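Local coordinates for glucokinase (Leishmania braziliensis MHOM/BR/75/M2904, PDB 6EDI), which probably catalyses the ATP-dependent phosphorylation of D-glucose to glucose 6-phosphate, at residues V43-G48 and G113-P118; F286-A291 and T317-A322; T337-L342 and K383-T388. All blocks are in the same frame, centred on the assembly; numbering follows the deposited sequence.

Interaction 1 of 3, residues V43-G48 and G113-P118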
loop_
_atom_site.group_PDB
_atom_site.type_symbol
_atom_site.label_atom_id
_atom_site.label_comp_id
_atom_site.label_asym_id
_atom_site.label_seq_id
_atom_site.Cartn_x
_atom_site.Cartn_y
_atom_site.Cartn_z
ATOM N N VAL A 43 -24.681 8.779 -1.179
ATOM C CA VAL A 43 -24.680 9.532 -2.430
ATOM C C VAL A 43 -23.547 9.007 -3.301
ATOM O O VAL A 43 -22.413 8.813 -2.823
ATOM C CB VAL A 43 -24.578 11.047 -2.196
ATOM C CG1 VAL A 43 -24.162 11.768 -3.466
ATOM C CG2 VAL A 43 -25.929 11.593 -1.708
ATOM N N VAL A 44 -23.878 8.725 -4.556
ATOM C CA VAL A 44 -22.937 8.114 -5.476
ATOM C C VAL A 44 -22.833 8.963 -6.727
ATOM O O VAL A 44 -23.802 9.615 -7.154
ATOM C CB VAL A 44 -23.334 6.652 -5.863
ATOM C CG1 VAL A 44 -23.643 5.855 -4.644
ATOM C CG2 VAL A 44 -24.527 6.630 -6.808
ATOM N N CYS A 45 -21.643 8.957 -7.309
ATOM C CA CYS A 45 -21.366 9.734 -8.506
ATOM C C CYS A 45 -20.111 9.168 -9.148
ATOM O O CYS A 45 -19.144 8.852 -8.462
ATOM C CB CYS A 45 -21.182 11.217 -8.169
ATOM S SG CYS A 45 -20.668 12.282 -9.551
ATOM N N ASP A 46 -20.144 9.012 -10.464
ATOM C CA ASP A 46 -18.969 8.569 -11.195
ATOM C C ASP A 46 -18.871 9.400 -12.465
ATOM O O ASP A 46 -19.892 9.731 -13.080
ATOM C CB ASP A 46 -19.055 7.073 -11.505
ATOM C CG ASP A 46 -17.949 6.598 -12.444
ATOM O OD1 ASP A 46 -18.150 6.658 -13.676
ATOM O OD2 ASP A 46 -16.881 6.158 -11.955
ATOM N N VAL A 47 -17.646 9.777 -12.826
ATOM C CA VAL A 47 -17.398 10.518 -14.057
ATOM C C VAL A 47 -16.598 9.659 -15.040
ATOM O O VAL A 47 -15.634 9.008 -14.652
ATOM C CB VAL A 47 -16.639 11.809 -13.773
ATOM C CG1 VAL A 47 -16.433 12.587 -15.055
ATOM C CG2 VAL A 47 -17.414 12.657 -12.792
ATOM N N GLY A 48 -17.020 9.627 -16.300
ATOM C CA GLY A 48 -16.291 8.907 -17.339
ATOM C C GLY A 48 -16.807 9.258 -18.725
ATOM O O GLY A 48 -18.004 9.125 -19.001
ATOM N N GLY A 113 -21.095 10.929 0.865
ATOM C CA GLY A 113 -21.109 11.238 -0.551
ATOM C C GLY A 113 -19.730 10.967 -1.111
ATOM O O GLY A 113 -18.717 11.146 -0.420
ATOM N N ALA A 114 -19.686 10.496 -2.349
ATOM C CA ALA A 114 -18.411 10.158 -2.968
ATOM C C ALA A 114 -18.466 10.383 -4.469
ATOM O O ALA A 114 -19.504 10.179 -5.095
ATOM C CB ALA A 114 -18.053 8.712 -2.687
ATOM N N VAL A 115 -17.331 10.773 -5.046
ATOM C CA VAL A 115 -17.247 10.914 -6.491
ATOM C C VAL A 115 -16.055 10.141 -7.014
ATOM O O VAL A 115 -14.921 10.428 -6.642
ATOM C CB VAL A 115 -17.146 12.383 -6.938
ATOM C CG1 VAL A 115 -17.153 12.467 -8.478
ATOM C CG2 VAL A 115 -18.294 13.192 -6.375
ATOM N N SER A 116 -16.335 9.142 -7.850
ATOM C CA SER A 116 -15.297 8.396 -8.562
ATOM C C SER A 116 -14.955 9.169 -9.825
ATOM O O SER A 116 -15.843 9.468 -10.630
ATOM C CB SER A 116 -15.799 7.004 -8.949
ATOM O OG SER A 116 -14.791 6.263 -9.621
ATOM N N VAL A 117 -13.676 9.502 -9.987
ATOM C CA VAL A 117 -13.219 10.262 -11.145
ATOM C C VAL A 117 -12.079 9.545 -11.848
ATOM O O VAL A 117 -11.258 8.882 -11.203
ATOM C CB VAL A 117 -12.791 11.701 -10.766
ATOM C CG1 VAL A 117 -13.975 12.491 -10.266
ATOM C CG2 VAL A 117 -11.682 11.679 -9.718
ATOM N N PRO A 118 -12.031 9.663 -13.182
ATOM C CA PRO A 118 -10.993 9.015 -13.981
ATOM C C PRO A 118 -9.810 9.957 -14.152
ATOM O O PRO A 118 -9.523 10.434 -15.254
ATOM C CB PRO A 118 -11.689 8.801 -15.326
ATOM C CG PRO A 118 -12.603 10.005 -15.450
ATOM C CD PRO A 118 -12.982 10.413 -14.027
#
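Residues Val43-Gly48 and Gly113-Pro118 run side by side as parallel strands, their short axes 4.6 Å apart and 14° from alignment. Backbone bonds tie them: Ala114 N reaches Val43 O at 3.2 Å, a bent bond at 136°, whereas Ser116 N donates to Cys45 O at 2.9 Å and is far straighter at 166°. Ser116 O answers by accepting Val47 N at 2.9 Å. Pro118, which has no N-H, ends this pattern, and its ring carbon CD stands 3.1 Å from Val47 O.

The side chains sort onto two faces. On one, Ser116 OG donates to Asp46 OD2 over 3.1 Å, meeting the carboxylate on its anti side. Asp46 CG and Ser116 OG each lie anti to their backbone N, which brings OD2 and OG together on the face of the strand pair packed against helix 399-409, where Cys404 meets Val44 and Ala114. Asn400 adds a weak bond to OD2. On the other, Cys45 SG lies 3.7 Å from Val115 CG1, and Val47 CG2 faces Val115 and Val117; Leu84 and Phe88 of helix 84-98 pack here.

These two neighbouring parallel strands, between helix 399-409 and helix 84-98, belong to the central sheet of the N-terminal lobe, as expected of the actin-ATPase fold, and Asp46-Val47-Gly48 opens the sequence that in related sugar kinases forms the phosphate-binding turn.

Interaction 2 of 3, residues F286-A291 and T317-A322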
loop_
_atom_site.group_PDB
_atom_site.type_symbol
_atom_site.label_atom_id
_atom_site.label_comp_id
_atom_site.label_asym_id
_atom_site.label_seq_id
_atom_site.Cartn_x
_atom_site.Cartn_y
_atom_site.Cartn_z
ATOM N N PHE A 286 0.435 -5.770 -29.281
ATOM C CA PHE A 286 1.851 -6.040 -29.478
ATOM C C PHE A 286 2.128 -7.536 -29.418
ATOM O O PHE A 286 2.932 -8.072 -30.196
ATOM C CB PHE A 286 2.700 -5.323 -28.428
ATOM C CG PHE A 286 4.155 -5.662 -28.512
ATOM C CD1 PHE A 286 4.975 -5.009 -29.424
ATOM C CD2 PHE A 286 4.701 -6.645 -27.697
ATOM C CE1 PHE A 286 6.325 -5.325 -29.523
ATOM C CE2 PHE A 286 6.048 -6.967 -27.778
ATOM C CZ PHE A 286 6.865 -6.304 -28.698
ATOM N N ASN A 287 1.484 -8.204 -28.469
ATOM C CA ASN A 287 1.661 -9.637 -28.313
ATOM C C ASN A 287 1.307 -10.409 -29.573
ATOM O O ASN A 287 1.983 -11.376 -29.943
ATOM C CB ASN A 287 0.862 -10.140 -27.123
ATOM C CG ASN A 287 1.571 -9.869 -25.809
ATOM O OD1 ASN A 287 2.610 -9.202 -25.791
ATOM N ND2 ASN A 287 1.013 -10.377 -24.709
ATOM N N TYR A 288 0.258 -9.956 -30.243
ATOM C CA TYR A 288 -0.189 -10.610 -31.464
ATOM C C TYR A 288 0.877 -10.543 -32.550
ATOM O O TYR A 288 1.250 -11.563 -33.125
ATOM C CB TYR A 288 -1.491 -9.992 -31.966
ATOM C CG TYR A 288 -2.077 -10.752 -33.136
ATOM C CD1 TYR A 288 -2.568 -12.043 -32.971
ATOM C CD2 TYR A 288 -2.130 -10.187 -34.401
ATOM C CE1 TYR A 288 -3.106 -12.749 -34.038
ATOM C CE2 TYR A 288 -2.666 -10.882 -35.473
ATOM C CZ TYR A 288 -3.151 -12.161 -35.286
ATOM O OH TYR A 288 -3.683 -12.848 -36.363
ATOM N N ALA A 289 1.361 -9.340 -32.824
ATOM C CA ALA A 289 2.464 -9.162 -33.758
ATOM C C ALA A 289 3.641 -10.033 -33.338
ATOM O O ALA A 289 4.143 -10.833 -34.130
ATOM C CB ALA A 289 2.866 -7.708 -33.837
ATOM N N TYR A 290 4.048 -9.904 -32.077
ATOM C CA TYR A 290 5.197 -10.634 -31.553
ATOM C C TYR A 290 5.081 -12.143 -31.779
ATOM O O TYR A 290 6.079 -12.809 -32.041
ATOM C CB TYR A 290 5.407 -10.304 -30.064
ATOM C CG TYR A 290 6.694 -10.846 -29.456
ATOM C CD1 TYR A 290 7.895 -10.155 -29.584
ATOM C CD2 TYR A 290 6.699 -12.031 -28.728
ATOM C CE1 TYR A 290 9.067 -10.641 -29.017
ATOM C CE2 TYR A 290 7.861 -12.520 -28.160
ATOM C CZ TYR A 290 9.038 -11.821 -28.312
ATOM O OH TYR A 290 10.194 -12.303 -27.750
ATOM N N ALA A 291 3.868 -12.686 -31.700
ATOM C CA ALA A 291 3.692 -14.138 -31.828
ATOM C C ALA A 291 3.635 -14.593 -33.289
ATOM O O ALA A 291 3.933 -15.747 -33.596
ATOM C CB ALA A 291 2.458 -14.603 -31.083
ATOM N N THR A 317 -3.625 -19.274 -34.026
ATOM C CA THR A 317 -2.707 -19.788 -33.018
ATOM C C THR A 317 -1.929 -18.643 -32.342
ATOM O O THR A 317 -1.557 -18.726 -31.162
ATOM C CB THR A 317 -1.755 -20.841 -33.657
ATOM O OG1 THR A 317 -1.361 -21.809 -32.680
ATOM C CG2 THR A 317 -0.521 -20.190 -34.274
ATOM N N ALA A 318 -1.712 -17.562 -33.085
ATOM C CA ALA A 318 -0.975 -16.417 -32.569
ATOM C C ALA A 318 -1.834 -15.568 -31.635
ATOM O O ALA A 318 -1.343 -15.038 -30.633
ATOM C CB ALA A 318 -0.437 -15.584 -33.705
ATOM N N ALA A 319 -3.116 -15.424 -31.972
ATOM C CA ALA A 319 -4.037 -14.703 -31.102
ATOM C C ALA A 319 -4.133 -15.413 -29.754
ATOM O O ALA A 319 -4.223 -14.769 -28.706
ATOM C CB ALA A 319 -5.409 -14.586 -31.745
ATOM N N ILE A 320 -4.121 -16.745 -29.790
ATOM C CA ILE A 320 -4.195 -17.543 -28.574
ATOM C C ILE A 320 -2.947 -17.352 -27.722
ATOM O O ILE A 320 -3.038 -17.202 -26.511
ATOM C CB ILE A 320 -4.372 -19.039 -28.881
ATOM C CG1 ILE A 320 -5.591 -19.254 -29.783
ATOM C CG2 ILE A 320 -4.498 -19.840 -27.594
ATOM C CD1 ILE A 320 -5.979 -20.703 -29.974
ATOM N N ALA A 321 -1.786 -17.358 -28.366
ATOM C CA ALA A 321 -0.527 -17.163 -27.660
ATOM C C ALA A 321 -0.465 -15.749 -27.091
ATOM O O ALA A 321 0.013 -15.544 -25.981
ATOM C CB ALA A 321 0.658 -17.411 -28.594
ATOM N N ALA A 322 -0.933 -14.779 -27.872
ATOM C CA ALA A 322 -0.906 -13.379 -27.454
ATOM C C ALA A 322 -1.757 -13.150 -26.207
ATOM O O ALA A 322 -1.367 -12.383 -25.323
ATOM C CB ALA A 322 -1.360 -12.483 -28.576
#
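Asn287 meets Ala322 where helices 281-292 and 317-341 pack across each other in the helical part of the second lobe of this actin-like kinase fold. The segment axes approach to 8.0 Å with a signed crossing angle of 128°, a closeness consistent with the small side chains of the second helix, whose touching residues are all alanines.

At Asn287, CB sits 3.5 Å from Ala322 CB, while the amide turns to place ND2 3.2 Å from Ala322 O. That bond is nearly straight, 165° at the hydrogen, and lies in the carbonyl plane on a lone pair, with the acceptor also close to the amide plane. OD1 at the far branch accepts from Tyr250 OH of helix 245-259, which leaves both amide atoms engaged and the flip of the group fixed.

Tyr288 follows. Its backbone N is touched by Ala322 CB at 3.4 Å, so the methyl is pressed onto the surface of the first helix. With CG trans to the backbone N (chi1 -173°), the ring swings alongside the start of the second helix, and CE1 rests 3.7 Å from Ala319 CB. Val307 and Leu310 of helix 304-313 also border this ring.

One turn further, Ala291 sets CB 4.0 Å from Ala318 CB and slightly farther from Ala321 CB, at the more exposed end of the crossing.

Asp316 joins the pieces: OD2 is hydrogen-bonded to Tyr288 OH and OD1 takes Ala319 N, the same nitrogen that lies 3.4 Å from Tyr288 CE1, in the plane of the ring at its edge.

Interaction 3 of 3, residues T337-L342 and K383-T388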
loop_
_atom_site.group_PDB
_atom_site.type_symbol
_atom_site.label_atom_id
_atom_site.label_comp_id
_atom_site.label_asym_id
_atom_site.label_seq_id
_atom_site.Cartn_x
_atom_site.Cartn_y
_atom_site.Cartn_z
ATOM N N THR A 337 2.685 -7.870 -6.565
ATOM C CA THR A 337 1.766 -7.211 -5.631
ATOM C C THR A 337 1.416 -8.133 -4.469
ATOM O O THR A 337 1.270 -7.682 -3.326
ATOM C CB THR A 337 0.489 -6.680 -6.336
ATOM O OG1 THR A 337 -0.266 -7.771 -6.884
ATOM C CG2 THR A 337 0.875 -5.715 -7.460
ATOM N N THR A 338 1.327 -9.432 -4.764
ATOM C CA THR A 338 1.005 -10.441 -3.767
ATOM C C THR A 338 2.140 -10.522 -2.761
ATOM O O THR A 338 1.912 -10.594 -1.544
ATOM C CB THR A 338 0.770 -11.812 -4.415
ATOM O OG1 THR A 338 -0.358 -11.726 -5.307
ATOM C CG2 THR A 338 0.517 -12.884 -3.373
ATOM N N MET A 339 3.376 -10.515 -3.247
ATOM C CA MET A 339 4.490 -10.473 -2.308
ATOM C C MET A 339 4.521 -9.172 -1.484
ATOM O O MET A 339 4.697 -9.219 -0.279
ATOM C CB MET A 339 5.826 -10.697 -3.033
ATOM C CG MET A 339 7.024 -10.755 -2.073
ATOM S SD MET A 339 6.960 -12.164 -0.960
ATOM C CE MET A 339 6.953 -11.335 0.621
ATOM N N GLN A 340 4.350 -8.008 -2.104
ATOM C CA GLN A 340 4.522 -6.779 -1.317
ATOM C C GLN A 340 3.466 -6.600 -0.248
ATOM O O GLN A 340 3.757 -6.130 0.846
ATOM C CB GLN A 340 4.491 -5.540 -2.199
ATOM C CG GLN A 340 5.628 -5.427 -3.174
ATOM C CD GLN A 340 5.395 -4.265 -4.091
ATOM O OE1 GLN A 340 4.810 -4.418 -5.171
ATOM N NE2 GLN A 340 5.795 -3.077 -3.646
ATOM N N PHE A 341 2.234 -6.953 -0.579
ATOM C CA PHE A 341 1.114 -6.714 0.317
ATOM C C PHE A 341 0.644 -7.926 1.139
ATOM O O PHE A 341 -0.192 -7.777 2.067
ATOM C CB PHE A 341 -0.059 -6.191 -0.523
ATOM C CG PHE A 341 0.228 -4.902 -1.228
ATOM C CD1 PHE A 341 0.574 -3.768 -0.501
ATOM C CD2 PHE A 341 0.115 -4.808 -2.621
ATOM C CE1 PHE A 341 0.811 -2.552 -1.131
ATOM C CE2 PHE A 341 0.360 -3.594 -3.279
ATOM C CZ PHE A 341 0.720 -2.463 -2.536
ATOM N N LEU A 342 1.149 -9.114 0.791
ATOM C CA LEU A 342 0.699 -10.396 1.396
ATOM C C LEU A 342 -0.821 -10.447 1.647
ATOM O O LEU A 342 -1.282 -10.615 2.780
ATOM C CB LEU A 342 1.511 -10.746 2.657
ATOM C CG LEU A 342 3.006 -10.967 2.455
ATOM C CD1 LEU A 342 3.736 -11.162 3.799
ATOM C CD2 LEU A 342 3.267 -12.167 1.541
ATOM N N LYS A 383 7.017 -20.002 -0.202
ATOM C CA LYS A 383 5.565 -20.204 -0.385
ATOM C C LYS A 383 4.710 -19.036 0.108
ATOM O O LYS A 383 3.617 -19.252 0.656
ATOM C CB LYS A 383 5.081 -21.497 0.300
ATOM C CG LYS A 383 5.160 -22.786 -0.523
ATOM C CD LYS A 383 6.556 -23.086 -0.994
ATOM C CE LYS A 383 6.553 -24.069 -2.159
ATOM N NZ LYS A 383 7.329 -23.578 -3.349
ATOM N N PHE A 384 5.189 -17.806 -0.080
ATOM C CA PHE A 384 4.440 -16.626 0.358
ATOM C C PHE A 384 3.211 -16.373 -0.503
ATOM O O PHE A 384 2.138 -16.035 0.006
ATOM C CB PHE A 384 5.322 -15.371 0.288
ATOM C CG PHE A 384 6.204 -15.161 1.494
ATOM C CD1 PHE A 384 5.648 -14.907 2.742
ATOM C CD2 PHE A 384 7.586 -15.167 1.370
ATOM C CE1 PHE A 384 6.471 -14.689 3.862
ATOM C CE2 PHE A 384 8.400 -14.953 2.476
ATOM C CZ PHE A 384 7.848 -14.712 3.713
ATOM N N LEU A 385 3.384 -16.512 -1.812
ATOM C CA LEU A 385 2.359 -16.088 -2.774
ATOM C C LEU A 385 1.170 -17.057 -2.819
ATOM O O LEU A 385 0.026 -16.647 -3.046
ATOM C CB LEU A 385 2.979 -15.880 -4.164
ATOM C CG LEU A 385 3.989 -14.731 -4.338
ATOM C CD1 LEU A 385 5.311 -14.944 -3.613
ATOM C CD2 LEU A 385 4.278 -14.503 -5.796
ATOM N N SER A 386 1.436 -18.341 -2.582
ATOM C CA SER A 386 0.381 -19.358 -2.625
ATOM C C SER A 386 -0.584 -19.256 -1.440
ATOM O O SER A 386 -1.581 -19.975 -1.382
ATOM C CB SER A 386 1.000 -20.755 -2.676
ATOM O OG SER A 386 1.879 -20.943 -1.587
ATOM N N ARG A 387 -0.292 -18.358 -0.502
ATOM C CA ARG A 387 -1.204 -18.115 0.618
ATOM C C ARG A 387 -2.475 -17.421 0.158
ATOM O O ARG A 387 -3.507 -17.488 0.831
ATOM C CB ARG A 387 -0.532 -17.264 1.693
ATOM C CG ARG A 387 0.729 -17.883 2.281
ATOM C CD ARG A 387 1.350 -16.929 3.283
ATOM N NE ARG A 387 2.549 -17.473 3.929
ATOM C CZ ARG A 387 3.199 -16.863 4.911
ATOM N NH1 ARG A 387 2.752 -15.701 5.364
ATOM N NH2 ARG A 387 4.288 -17.414 5.445
ATOM N N THR A 388 -2.387 -16.757 -0.994
ATOM C CA THR A 388 -3.435 -15.854 -1.472
ATOM C C THR A 388 -4.484 -16.528 -2.359
ATOM O O THR A 388 -4.153 -17.244 -3.305
ATOM C CB THR A 388 -2.804 -14.640 -2.214
ATOM O OG1 THR A 388 -1.948 -13.930 -1.308
ATOM C CG2 THR A 388 -3.881 -13.693 -2.741
#
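Met339 and Phe384 form a Met-aromatic contact that joins the C-terminal end of helix 317-341 to the connection between helix 377-382 and strand 389-393.

The aromatic part has two components. Met339 CE lies over one face of the Phe384 ring, 4.1 Å from the centroid and 18° off the normal, a CH-pi contact offset toward the rim. The sulfur is more oblique: SD stands 4.5 Å from the same centroid, 41° off the normal. Met339 starts out trans to its backbone N and then bends at both chi2 and chi3, the last of these bringing the methyl over the ring. Met378 of helix 377-382 touches both residues.

Aliphatic contacts add to this. Leu342, the first residue beyond the helix and in a positive-phi conformation, borders the ring, with CD2 3.8 Å from Phe384 CD1. Met339 SD also reaches the side chain of Leu385, with CD1 at 4.2 Å; elsewhere in the interface Thr338 CG2 lies 3.7 Å from Leu385 CA.

The polar groups here are served from outside the two segments. Thr338 OG1 is hydrogen-bonded to Thr334 O in its own helix, and Thr388 OG1 to Pro343 O. Nearby, Gln340 pairs with Gln340 of the second subunit, which places this helix end at the dimer contact.

Between the two threonines, therefore, it is a methyl that meets an oxygen: Thr338 CG2 comes to 3.4 Å from Thr388 OG1.

In the fold
Interaction 1 lies in the first lobe, its centre 13 Å from the centre of the chain, while interactions 2 and 3 sit beyond that centre on the other side, at 26 and 20 Å. All three are largely buried, each with more exposed residues: Gly48 and Pro118 in interaction 1, Ala291 and Ala321 in interaction 2, Leu342 and Phe384 in interaction 3. Interactions 2 and 3 share helix 317-341, holding its start and end, centres 29 Å apart. Chemistry follows place: interaction 1 combines an interrupted set of parallel-strand backbone bonds with one serine-aspartate bond, interaction 2 uses small methyls and one side-chain-to-backbone bond between helices, and interaction 3 apolar and aromatic packing beside the second subunit.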